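Local coordinates for USG-1 protein homolog (Pseudomonas aeruginosa, PDB 2HJS), which probably acts as an NAD(P)-dependent oxidoreductase on an aldehyde or oxo group and forms dimers, as in the aspartate-semialdehyde dehydrogenase family, at residues P108-S113 with V327-L332; V112-E117 with A224-R229; L160-L165 with C237-V242; R175-L180 with I195-L200. One frame throughout, in Å; residues are numbered along the deposited sequence. Where two conformers were deposited one is given.

Interaction 1: P108-S113 with V327-L332; sequences PPVMVS and VLLGEL
V112 packs onto the 327-332 part of the helix 317-336, its CA 5.9 Å from that of L329, the nearest CA pair between the two segments. From the CB of V112 the side chain points at the helix and splits into two methyls, of which CG2 does the touching. It sits opposite the carbonyl carbon and beside the backbone N, a placing that turns it onto one turn of helix. There it meets the backbone as well as side chains. L328 O lies 3.6 Å from V112 CG2, with the CA of L329 close beside it. On the far side of the same methyl, L332 CD2 is 3.8 Å from V112 CG2. A beta-branched valine suits this spot because its methyls leave directly from CB, which brings CG2 down onto the helix backbone without a flexible arm. L328 O is already the acceptor for L332 N, as in any alpha helix, and the methyl merely packs against it.

The contact joins the NAD-binding region, a Rossmann-type sheet with its helices, to the long C-terminal helix. Two residues earlier, the side chains of V110 and L329 cross at about a right angle. L329 begins by heading along the helix flank, but with CG anti to the backbone N (chi1 -177°) its two methyls reach across. CD1 of L329 rests on V110 CG1 at 4.0 Å. Its CD2 approaches V110 O at 3.6 Å. Leucine suits this place because its fork lies a bond further out, so that two methyls can reach V110 at once. M111, modelled as selenomethionine, turns its side chain away from this helix and packs instead on A136 and E140 of the helix 133-145, and E331 forms a salt bridge with R29.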
loop_
_atom_site.group_PDB
_atom_site.type_symbol
_atom_site.label_atom_id
_atom_site.label_comp_id
_atom_site.label_asym_id
_atom_site.label_seq_id
_atom_site.Cartn_x
_atom_site.Cartn_y
_atom_site.Cartn_z
ATOM N N PRO A 108 -28.631 -0.335 10.059
ATOM C CA PRO A 108 -28.020 -0.954 8.886
ATOM C C PRO A 108 -27.312 0.085 8.001
ATOM O O PRO A 108 -27.781 1.233 7.890
ATOM C CB PRO A 108 -29.214 -1.593 8.154
ATOM C CG PRO A 108 -30.434 -0.933 8.711
ATOM C CD PRO A 108 -30.111 -0.447 10.073
ATOM N N PRO A 109 -26.151 -0.292 7.431
ATOM C CA PRO A 109 -25.495 0.598 6.474
ATOM C C PRO A 109 -26.272 0.740 5.160
ATOM O O PRO A 109 -26.685 -0.270 4.578
ATOM C CB PRO A 109 -24.133 -0.053 6.247
ATOM C CG PRO A 109 -24.306 -1.505 6.645
ATOM C CD PRO A 109 -25.383 -1.536 7.679
ATOM N N VAL A 110 -26.496 1.986 4.728
ATOM C CA VAL A 110 -27.180 2.278 3.464
ATOM C C VAL A 110 -26.391 3.314 2.669
ATOM O O VAL A 110 -25.910 4.339 3.218
ATOM C CB VAL A 110 -28.644 2.809 3.642
ATOM C CG1 VAL A 110 -29.342 2.960 2.282
ATOM C CG2 VAL A 110 -29.482 1.933 4.569
HETATM N N MSE A 111 -26.268 3.038 1.373
HETATM C CA MSE A 111 -25.738 3.985 0.399
HETATM C C MSE A 111 -26.665 4.141 -0.788
HETATM O O MSE A 111 -27.089 3.161 -1.388
HETATM C CB MSE A 111 -24.400 3.512 -0.131
HETATM C CG MSE A 111 -23.301 3.659 0.849
HETATM SE SE MSE A 111 -21.672 2.918 0.074
HETATM C CE MSE A 111 -21.302 4.350 -1.234
ATOM N N VAL A 112 -26.930 5.386 -1.158
ATOM C CA VAL A 112 -27.717 5.693 -2.363
ATOM C C VAL A 112 -27.186 4.987 -3.641
ATOM O O VAL A 112 -27.951 4.414 -4.375
ATOM C CB VAL A 112 -27.819 7.230 -2.577
ATOM C CG1 VAL A 112 -28.644 7.559 -3.813
ATOM C CG2 VAL A 112 -28.439 7.895 -1.339
ATOM N N SER A 113 -25.871 5.004 -3.870
ATOM C CA SER A 113 -25.304 4.452 -5.116
ATOM C C SER A 113 -25.271 2.894 -5.163
ATOM O O SER A 113 -24.887 2.296 -6.201
ATOM C CB SER A 113 -23.884 5.054 -5.386
ATOM O OG SER A 113 -22.918 4.812 -4.341
ATOM N N VAL A 327 -24.731 12.917 3.334
ATOM C CA VAL A 327 -25.624 13.969 2.865
ATOM C C VAL A 327 -26.520 13.459 1.714
ATOM O O VAL A 327 -27.719 13.720 1.698
ATOM C CB VAL A 327 -24.830 15.225 2.446
ATOM C CG1 VAL A 327 -25.756 16.276 1.839
ATOM C CG2 VAL A 327 -24.084 15.831 3.650
ATOM N N LEU A 328 -25.934 12.720 0.773
ATOM C CA LEU A 328 -26.703 12.133 -0.323
ATOM C C LEU A 328 -27.838 11.252 0.192
ATOM O O LEU A 328 -28.950 11.287 -0.365
ATOM C CB LEU A 328 -25.780 11.342 -1.258
ATOM C CG LEU A 328 -24.778 12.124 -2.118
ATOM C CD1 LEU A 328 -23.835 11.154 -2.837
ATOM C CD2 LEU A 328 -25.492 13.000 -3.130
ATOM N N LEU A 329 -27.563 10.474 1.251
ATOM C CA LEU A 329 -28.562 9.657 1.950
ATOM C C LEU A 329 -29.657 10.504 2.564
ATOM O O LEU A 329 -30.835 10.184 2.428
ATOM C CB LEU A 329 -27.892 8.773 3.022
ATOM C CG LEU A 329 -28.769 7.793 3.823
ATOM C CD1 LEU A 329 -29.589 6.899 2.887
ATOM C CD2 LEU A 329 -27.878 6.931 4.747
ATOM N N GLY A 330 -29.278 11.599 3.221
ATOM C CA GLY A 330 -30.227 12.566 3.729
ATOM C C GLY A 330 -31.094 13.176 2.637
ATOM O O GLY A 330 -32.290 13.379 2.833
ATOM N N GLU A 331 -30.484 13.482 1.490
ATOM C CA GLU A 331 -31.223 14.014 0.336
ATOM C C GLU A 331 -32.248 12.995 -0.181
ATOM O O GLU A 331 -33.370 13.369 -0.545
ATOM C CB GLU A 331 -30.259 14.466 -0.767
ATOM C CG GLU A 331 -29.494 15.735 -0.405
ATOM C CD GLU A 331 -28.429 16.133 -1.415
ATOM O OE1 GLU A 331 -28.182 15.396 -2.405
ATOM O OE2 GLU A 331 -27.800 17.185 -1.202
ATOM N N LEU A 332 -31.878 11.708 -0.157
ATOM C CA LEU A 332 -32.794 10.633 -0.546
ATOM C C LEU A 332 -33.987 10.519 0.407
ATOM O O LEU A 332 -35.128 10.353 -0.041
ATOM C CB LEU A 332 -32.064 9.281 -0.659
ATOM C CG LEU A 332 -32.888 8.031 -1.025
ATOM C CD1 LEU A 332 -33.579 8.199 -2.361
ATOM C CD2 LEU A 332 -32.019 6.761 -1.062
#

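Interaction 2: V112-E117 with A224-R229; sequences VSVNAE and ALLGER
N115 lays the flat amide of its side chain against the CD2 methyl of L225, and the two side chains meet at a slant. The methyl lies over one face of the amide, displaced from CG toward its outer, O and N, end; OD1 of N115 is nearest, 3.4 Å from L225 CD2. The asparagine reaches this position with CG set between its own backbone N and carbonyl carbon (chi1 72°), which folds the amide back toward the preceding loop. There OD1 accepts from the backbone N of M111 and ND2 donates to P109 O, two bonds that fix the rotation of the amide. Short and able both to give and to accept, asparagine suits this place.

A water carries the contact to the helix 213-225. It accepts from N115 ND2 at 3.0 Å. In turn it donates to A224 O at 2.8 Å. N115 ND2 and A224 O themselves lie 4.4 Å apart, too far for a direct bond.

V114 adds a purely apolar side chain to the contact. Its CG1, anti to the backbone N (chi1 -179°), lies 3.6 Å from L225 O. The same V114 CG1 is 3.9 Å from L226 CD2, the V114 and L226 side chains crossing at about a right angle. L226 starts away from V114, yet its branched end returns to it. Helical geometry is lost at G227, where a positive phi favours glycine.

A turn of the NAD-binding region thus meets the end of a helix of the dimerisation region through methyl packing and a single bridging water, with the polar amide committed mainly to its own loop.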
loop_
_atom_site.group_PDB
_atom_site.type_symbol
_atom_site.label_atom_id
_atom_site.label_comp_id
_atom_site.label_asym_id
_atom_site.label_seq_id
_atom_site.Cartn_x
_atom_site.Cartn_y
_atom_site.Cartn_z
ATOM N N VAL A 112 -26.930 5.386 -1.158
ATOM C CA VAL A 112 -27.717 5.693 -2.363
ATOM C C VAL A 112 -27.186 4.987 -3.641
ATOM O O VAL A 112 -27.951 4.414 -4.375
ATOM C CB VAL A 112 -27.819 7.230 -2.577
ATOM C CG1 VAL A 112 -28.644 7.559 -3.813
ATOM C CG2 VAL A 112 -28.439 7.895 -1.339
ATOM N N SER A 113 -25.871 5.004 -3.870
ATOM C CA SER A 113 -25.304 4.452 -5.116
ATOM C C SER A 113 -25.271 2.894 -5.163
ATOM O O SER A 113 -24.887 2.296 -6.201
ATOM C CB SER A 113 -23.884 5.054 -5.386
ATOM O OG SER A 113 -22.918 4.812 -4.341
ATOM N N VAL A 114 -25.677 2.253 -4.052
ATOM C CA VAL A 114 -25.399 0.814 -3.795
ATOM C C VAL A 114 -26.640 -0.009 -3.404
ATOM O O VAL A 114 -26.964 -0.978 -4.080
ATOM C CB VAL A 114 -24.304 0.622 -2.732
ATOM C CG1 VAL A 114 -24.014 -0.874 -2.503
ATOM C CG2 VAL A 114 -23.036 1.333 -3.129
ATOM N N ASN A 115 -27.335 0.380 -2.334
ATOM C CA ASN A 115 -28.400 -0.465 -1.776
ATOM C C ASN A 115 -29.530 0.386 -1.263
ATOM O O ASN A 115 -30.125 0.089 -0.218
ATOM C CB ASN A 115 -27.866 -1.400 -0.664
ATOM C CG ASN A 115 -27.517 -0.655 0.647
ATOM O OD1 ASN A 115 -27.109 0.521 0.624
ATOM N ND2 ASN A 115 -27.669 -1.349 1.794
ATOM N N ALA A 116 -29.840 1.439 -2.028
ATOM C CA ALA A 116 -30.847 2.424 -1.651
ATOM C C ALA A 116 -32.184 1.758 -1.380
ATOM O O ALA A 116 -32.911 2.159 -0.475
ATOM C CB ALA A 116 -30.981 3.496 -2.742
ATOM N N GLU A 117 -32.480 0.728 -2.166
ATOM C CA GLU A 117 -33.715 -0.048 -2.060
ATOM C C GLU A 117 -33.886 -0.710 -0.687
ATOM O O GLU A 117 -34.961 -1.211 -0.370
ATOM C CB GLU A 117 -33.811 -1.074 -3.207
ATOM C CG GLU A 117 -32.639 -2.043 -3.329
ATOM C CD GLU A 117 -31.371 -1.460 -3.963
ATOM O OE1 GLU A 117 -31.317 -0.265 -4.299
ATOM O OE2 GLU A 117 -30.409 -2.223 -4.134
ATOM N N ALA A 224 -22.724 -6.283 4.228
ATOM C CA ALA A 224 -24.094 -5.764 4.386
ATOM C C ALA A 224 -24.541 -5.033 3.132
ATOM O O ALA A 224 -25.664 -5.197 2.713
ATOM C CB ALA A 224 -24.253 -4.888 5.611
ATOM N N LEU A 225 -23.645 -4.269 2.519
ATOM C CA LEU A 225 -23.977 -3.430 1.361
ATOM C C LEU A 225 -24.057 -4.182 0.037
ATOM O O LEU A 225 -24.956 -3.925 -0.758
ATOM C CB LEU A 225 -22.954 -2.291 1.215
ATOM C CG LEU A 225 -22.981 -1.162 2.252
ATOM C CD1 LEU A 225 -21.611 -0.484 2.363
ATOM C CD2 LEU A 225 -24.072 -0.147 1.924
ATOM N N LEU A 226 -23.090 -5.063 -0.224
ATOM C CA LEU A 226 -23.012 -5.754 -1.503
ATOM C C LEU A 226 -23.602 -7.135 -1.378
ATOM O O LEU A 226 -24.128 -7.675 -2.344
ATOM C CB LEU A 226 -21.569 -5.855 -2.020
ATOM C CG LEU A 226 -20.876 -4.540 -2.397
ATOM C CD1 LEU A 226 -19.480 -4.818 -2.873
ATOM C CD2 LEU A 226 -21.648 -3.761 -3.448
ATOM N N GLY A 227 -23.513 -7.706 -0.185
ATOM C CA GLY A 227 -24.167 -8.957 0.105
ATOM C C GLY A 227 -23.553 -10.106 -0.652
ATOM O O GLY A 227 -22.341 -10.343 -0.595
ATOM N N GLU A 228 -24.419 -10.781 -1.402
ATOM C CA GLU A 228 -24.097 -12.048 -2.031
ATOM C C GLU A 228 -23.425 -11.888 -3.385
ATOM O O GLU A 228 -22.778 -12.827 -3.862
ATOM C CB GLU A 228 -25.364 -12.905 -2.149
ATOM C CG GLU A 228 -25.101 -14.390 -1.992
ATOM C CD GLU A 228 -24.353 -14.707 -0.711
ATOM O OE1 GLU A 228 -23.121 -14.941 -0.790
ATOM O OE2 GLU A 228 -24.996 -14.700 0.368
ATOM N N ARG A 229 -23.546 -10.701 -3.985
ATOM C CA ARG A 229 -22.955 -10.440 -5.308
ATOM C C ARG A 229 -21.430 -10.423 -5.362
ATOM O O ARG A 229 -20.846 -10.221 -6.431
ATOM C CB ARG A 229 -23.554 -9.194 -5.972
ATOM C CG ARG A 229 -24.019 -8.141 -5.013
ATOM C CD ARG A 229 -25.331 -7.505 -5.458
ATOM N NE ARG A 229 -25.150 -6.625 -6.608
ATOM C CZ ARG A 229 -25.204 -5.296 -6.556
ATOM N NH1 ARG A 229 -25.460 -4.671 -5.403
ATOM N NH2 ARG A 229 -25.013 -4.591 -7.671
HETATM O O HOH W 1 -28.262 -4.235 2.417
#

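Interaction 3: L160-L165 with C237-V242; sequences LSVSSL and CIQAPV
Strand 233-239, outermost of its sheet within the subunit, runs parallel to the end of strand 151-160 in the dimerisation region, and this contact is where the pairing finishes. L160 pairs with Q239, their CA atoms 5.0 Å apart. L160 N donates to I238 O at 2.8 Å, and A240 N to L160 O at 2.8 Å. V162 N does not go on to A240 O, as regular parallel pairing would require; the inverse gamma turn centred on P241 brings V242 O to V162 N instead, at 2.8 Å.

Q239 has CG anti to the backbone N (chi1 -176°) and then bends at chi2, which carries NE2 back over the 160-165 backbone. The amide makes two weak bonds there, to L160 O and, at 3.2 Å from NE2, to S161 O. Its OE1 faces L165, whose CD1 comes from the opposite direction to 3.4 Å. A flexible glutamine suits this place, since it can follow the backbone as the sheet frays into a 3-10 turn. S161 CB is tight against V242 CG2 at 3.5 Å, a closeness in keeping with the small serine side chain.

Three nearly straight backbone bonds therefore carry the junction, and the weak amide bonds offer L160 O and S161 O supplementary donors.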
loop_
_atom_site.group_PDB
_atom_site.type_symbol
_atom_site.label_atom_id
_atom_site.label_comp_id
_atom_site.label_asym_id
_atom_site.label_seq_id
_atom_site.Cartn_x
_atom_site.Cartn_y
_atom_site.Cartn_z
ATOM N N LEU A 160 -4.227 4.028 4.038
ATOM C CA LEU A 160 -4.997 5.060 4.709
ATOM C C LEU A 160 -4.080 6.233 5.043
ATOM O O LEU A 160 -2.947 6.028 5.468
ATOM C CB LEU A 160 -5.615 4.497 6.003
ATOM C CG LEU A 160 -7.008 3.849 5.929
ATOM C CD1 LEU A 160 -7.080 2.762 4.943
ATOM C CD2 LEU A 160 -7.472 3.314 7.310
ATOM N N SER A 161 -4.577 7.446 4.851
ATOM C CA SER A 161 -3.877 8.659 5.297
ATOM C C SER A 161 -4.062 8.846 6.805
ATOM O O SER A 161 -4.962 8.239 7.399
ATOM C CB SER A 161 -4.486 9.862 4.596
ATOM O OG SER A 161 -5.808 10.089 5.064
ATOM N N VAL A 162 -3.244 9.695 7.425
ATOM C CA VAL A 162 -3.367 9.948 8.864
ATOM C C VAL A 162 -4.646 10.674 9.279
ATOM O O VAL A 162 -5.011 10.645 10.455
ATOM C CB VAL A 162 -2.139 10.695 9.462
ATOM C CG1 VAL A 162 -0.931 9.786 9.453
ATOM C CG2 VAL A 162 -1.874 12.031 8.748
ATOM N N SER A 163 -5.311 11.352 8.333
ATOM C CA SER A 163 -6.605 11.990 8.637
ATOM C C SER A 163 -7.647 10.938 9.047
ATOM O O SER A 163 -8.642 11.274 9.648
ATOM C CB SER A 163 -7.126 12.804 7.458
ATOM O OG SER A 163 -7.441 11.939 6.378
ATOM N N SER A 164 -7.403 9.662 8.733
ATOM C CA SER A 164 -8.287 8.586 9.193
ATOM C C SER A 164 -8.335 8.497 10.732
ATOM O O SER A 164 -9.275 7.940 11.295
ATOM C CB SER A 164 -7.857 7.247 8.587
ATOM O OG SER A 164 -8.328 7.095 7.242
ATOM N N LEU A 165 -7.322 9.063 11.391
ATOM C CA LEU A 165 -7.212 9.108 12.854
ATOM C C LEU A 165 -7.605 10.475 13.400
ATOM O O LEU A 165 -7.357 10.783 14.571
ATOM C CB LEU A 165 -5.770 8.778 13.310
ATOM C CG LEU A 165 -5.089 7.551 12.671
ATOM C CD1 LEU A 165 -3.615 7.577 12.975
ATOM C CD2 LEU A 165 -5.718 6.243 13.122
ATOM N N CYS A 237 -5.672 -2.992 5.886
ATOM C CA CYS A 237 -5.518 -1.540 5.974
ATOM C C CYS A 237 -4.157 -1.173 6.527
ATOM O O CYS A 237 -3.797 -1.543 7.649
ATOM C CB CYS A 237 -6.624 -0.896 6.812
ATOM S SG CYS A 237 -8.230 -1.092 6.040
ATOM N N ILE A 238 -3.429 -0.409 5.732
ATOM C CA ILE A 238 -2.081 0.017 6.048
ATOM C C ILE A 238 -2.149 1.506 6.349
ATOM O O ILE A 238 -2.976 2.221 5.779
ATOM C CB ILE A 238 -1.185 -0.246 4.813
ATOM C CG1 ILE A 238 -0.925 -1.735 4.688
ATOM C CG2 ILE A 238 0.143 0.517 4.852
ATOM C CD1 ILE A 238 -0.564 -2.062 3.232
ATOM N N GLN A 239 -1.293 1.968 7.251
ATOM C CA GLN A 239 -1.212 3.394 7.547
ATOM C C GLN A 239 -0.058 4.028 6.754
ATOM O O GLN A 239 1.103 3.667 6.968
ATOM C CB GLN A 239 -0.938 3.589 9.033
ATOM C CG GLN A 239 -0.925 5.036 9.440
ATOM C CD GLN A 239 -2.291 5.486 9.764
ATOM O OE1 GLN A 239 -2.837 5.123 10.812
ATOM N NE2 GLN A 239 -2.899 6.253 8.855
ATOM N N ALA A 240 -0.368 4.963 5.854
ATOM C CA ALA A 240 0.672 5.592 5.020
ATOM C C ALA A 240 1.033 6.965 5.562
ATOM O O ALA A 240 0.191 7.624 6.194
ATOM C CB ALA A 240 0.193 5.708 3.558
ATOM N N PRO A 241 2.287 7.417 5.331
ATOM C CA PRO A 241 2.586 8.772 5.810
ATOM C C PRO A 241 2.041 9.826 4.819
ATOM O O PRO A 241 2.807 10.514 4.128
ATOM C CB PRO A 241 4.111 8.779 5.885
ATOM C CG PRO A 241 4.539 7.795 4.774
ATOM C CD PRO A 241 3.442 6.786 4.656
ATOM N N VAL A 242 0.712 9.895 4.714
ATOM C CA VAL A 242 0.066 10.887 3.848
ATOM C C VAL A 242 -0.995 11.585 4.671
ATOM O O VAL A 242 -1.519 10.996 5.612
ATOM C CB VAL A 242 -0.427 10.311 2.441
ATOM C CG1 VAL A 242 0.359 9.063 2.001
ATOM C CG2 VAL A 242 -1.859 10.095 2.356
#

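Interaction 4: R175-L180 with I195-L200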
loop_
_atom_site.group_PDB
_atom_site.type_symbol
_atom_site.label_atom_id
_atom_site.label_comp_id
_atom_site.label_asym_id
_atom_site.label_seq_id
_atom_site.Cartn_x
_atom_site.Cartn_y
_atom_site.Cartn_z
ATOM N N ARG A 175 4.342 17.035 12.607
ATOM C CA ARG A 175 5.317 17.294 13.677
ATOM C C ARG A 175 6.506 16.330 13.609
ATOM O O ARG A 175 7.659 16.754 13.667
ATOM C CB ARG A 175 4.642 17.240 15.055
ATOM C CG ARG A 175 5.526 17.725 16.194
ATOM C CD ARG A 175 4.853 17.598 17.577
ATOM N NE ARG A 175 4.241 16.284 17.760
ATOM C CZ ARG A 175 4.893 15.186 18.150
ATOM N NH1 ARG A 175 6.198 15.227 18.417
ATOM N NH2 ARG A 175 4.229 14.034 18.260
ATOM N N GLN A 176 6.214 15.036 13.475
ATOM C CA GLN A 176 7.255 14.017 13.325
ATOM C C GLN A 176 8.097 14.278 12.084
ATOM O O GLN A 176 9.315 14.152 12.138
ATOM C CB GLN A 176 6.649 12.616 13.233
ATOM C CG GLN A 176 6.163 12.025 14.541
ATOM C CD GLN A 176 6.067 10.508 14.481
ATOM O OE1 GLN A 176 6.629 9.873 13.581
ATOM N NE2 GLN A 176 5.359 9.914 15.441
ATOM N N THR A 177 7.448 14.637 10.974
ATOM C CA THR A 177 8.159 14.851 9.714
ATOM C C THR A 177 9.139 16.007 9.873
ATOM O O THR A 177 10.293 15.903 9.448
ATOM C CB THR A 177 7.205 15.077 8.505
ATOM O OG1 THR A 177 6.319 13.958 8.364
ATOM C CG2 THR A 177 7.994 15.199 7.218
ATOM N N ALA A 178 8.688 17.077 10.531
ATOM C CA ALA A 178 9.500 18.270 10.756
ATOM C C ALA A 178 10.695 17.989 11.667
ATOM O O ALA A 178 11.821 18.383 11.347
ATOM C CB ALA A 178 8.645 19.383 11.329
ATOM N N GLU A 179 10.449 17.317 12.793
ATOM C CA GLU A 179 11.509 16.922 13.710
ATOM C C GLU A 179 12.643 16.208 12.966
ATOM O O GLU A 179 13.809 16.533 13.155
ATOM C CB GLU A 179 10.960 16.032 14.827
ATOM C CG GLU A 179 10.282 16.791 15.959
ATOM C CD GLU A 179 9.273 15.944 16.753
ATOM O OE1 GLU A 179 9.114 14.724 16.464
ATOM O OE2 GLU A 179 8.633 16.513 17.675
ATOM N N LEU A 180 12.293 15.253 12.104
ATOM C CA LEU A 180 13.293 14.497 11.355
ATOM C C LEU A 180 14.042 15.346 10.333
ATOM O O LEU A 180 15.268 15.219 10.193
ATOM C CB LEU A 180 12.660 13.295 10.657
ATOM C CG LEU A 180 12.144 12.158 11.526
ATOM C CD1 LEU A 180 11.354 11.224 10.661
ATOM C CD2 LEU A 180 13.290 11.420 12.234
ATOM N N ILE A 195 5.849 7.405 12.565
ATOM C CA ILE A 195 4.942 7.325 11.419
ATOM C C ILE A 195 5.467 8.086 10.192
ATOM O O ILE A 195 5.156 7.718 9.057
ATOM C CB ILE A 195 3.504 7.758 11.779
ATOM C CG1 ILE A 195 3.419 9.254 12.109
ATOM C CG2 ILE A 195 2.980 6.907 12.978
ATOM C CD1 ILE A 195 1.981 9.732 12.326
ATOM N N ALA A 196 6.257 9.132 10.432
ATOM C CA ALA A 196 6.877 9.904 9.372
ATOM C C ALA A 196 7.695 8.980 8.452
ATOM O O ALA A 196 8.435 8.112 8.930
ATOM C CB ALA A 196 7.767 11.010 9.973
ATOM N N PHE A 197 7.536 9.160 7.140
ATOM C CA PHE A 197 8.259 8.350 6.148
ATOM C C PHE A 197 8.201 6.825 6.443
ATOM O O PHE A 197 9.148 6.100 6.178
ATOM C CB PHE A 197 9.717 8.830 6.036
ATOM C CG PHE A 197 9.865 10.313 5.813
ATOM C CD1 PHE A 197 9.450 10.899 4.618
ATOM C CD2 PHE A 197 10.453 11.111 6.786
ATOM C CE1 PHE A 197 9.612 12.273 4.395
ATOM C CE2 PHE A 197 10.625 12.492 6.584
ATOM C CZ PHE A 197 10.196 13.070 5.384
ATOM N N ASN A 198 7.097 6.349 7.028
ATOM C CA ASN A 198 7.003 4.939 7.429
ATOM C C ASN A 198 5.675 4.364 6.981
ATOM O O ASN A 198 4.736 5.109 6.779
ATOM C CB ASN A 198 7.138 4.802 8.949
ATOM C CG ASN A 198 7.761 3.475 9.362
ATOM O OD1 ASN A 198 8.210 2.713 8.517
ATOM N ND2 ASN A 198 7.825 3.215 10.665
ATOM N N LEU A 199 5.597 3.048 6.797
ATOM C CA LEU A 199 4.309 2.396 6.502
ATOM C C LEU A 199 3.980 1.462 7.650
ATOM O O LEU A 199 4.791 0.582 7.978
ATOM C CB LEU A 199 4.349 1.634 5.159
ATOM C CG LEU A 199 4.356 2.526 3.905
ATOM C CD1 LEU A 199 4.969 1.778 2.737
ATOM C CD2 LEU A 199 2.985 3.062 3.528
ATOM N N LEU A 200 2.841 1.675 8.306
ATOM C CA LEU A 200 2.462 0.783 9.404
ATOM C C LEU A 200 1.642 -0.371 8.851
ATOM O O LEU A 200 0.780 -0.168 8.005
ATOM C CB LEU A 200 1.690 1.521 10.505
ATOM C CG LEU A 200 2.228 2.880 10.976
ATOM C CD1 LEU A 200 1.397 3.360 12.180
ATOM C CD2 LEU A 200 3.719 2.798 11.318
HETATM O O HOH W 2 6.373 11.506 6.462
#
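Q176 OE1 takes two backbone N-H groups from the loop 195-200. I195 N donates at 2.8 Å, tilted 22° from the carbonyl plane; A196 N donates at 3.3 Å, almost straight along its N-H but 39° out of that plane. Both come from the same face of the amide. An extended glutamine arm suits this role: it reaches out from the helix to adjacent donors, while its NE2 gives to E172 OE2, so both ends of the amide are engaged.

T177 is satisfied first by its own helix, OG1 bonding to L173 O, which is its strongest polar partner. The same OG1 accepts from a water at 3.1 Å, and that water accepts from F197 N at 2.7 Å; the loop's next N-H is thereby met indirectly. The water also lies over one face of the F197 ring, offset toward its rim.

Apolar contacts flank these bonds. A196 CB, small enough to sit against the helix, touches L180 CD1 at 3.7 Å, and T177 CG2 approaches F197 CZ at 3.6 Å. L180 CD1 also reaches the edge of the ring.

F197 meets F243 of the second subunit, and N198 bonds to T283 and V285 there. The arrangement is a loop docked on a helix by side-chain-to-backbone bonds, at the subunit interface of the dimerisation region.

The four contacts fall into two groups on opposite sides of the chain's centre. Interactions 1 and 2, with centres about 11 Å apart, overlap in sequence at V112 and S113; V112 serves the first and V114 and N115 the second, and the two touch directly at P109 O and N115 ND2, 3.1 Å apart. Interactions 3 and 4, with centres about 12 Å apart, adjoin where Q239 O lies 3.0 Å from L200 N, a probable hydrogen bond, and both reach the second subunit. Between the groups the centres of interactions 2 and 3 are about 26 Å apart, yet helix 213-225 leads along the chain into strand 233-239. In interaction 1 the side chain of L328 is about 4 Å from a bound 1,4-diethylene dioxide, probably from crystallisation.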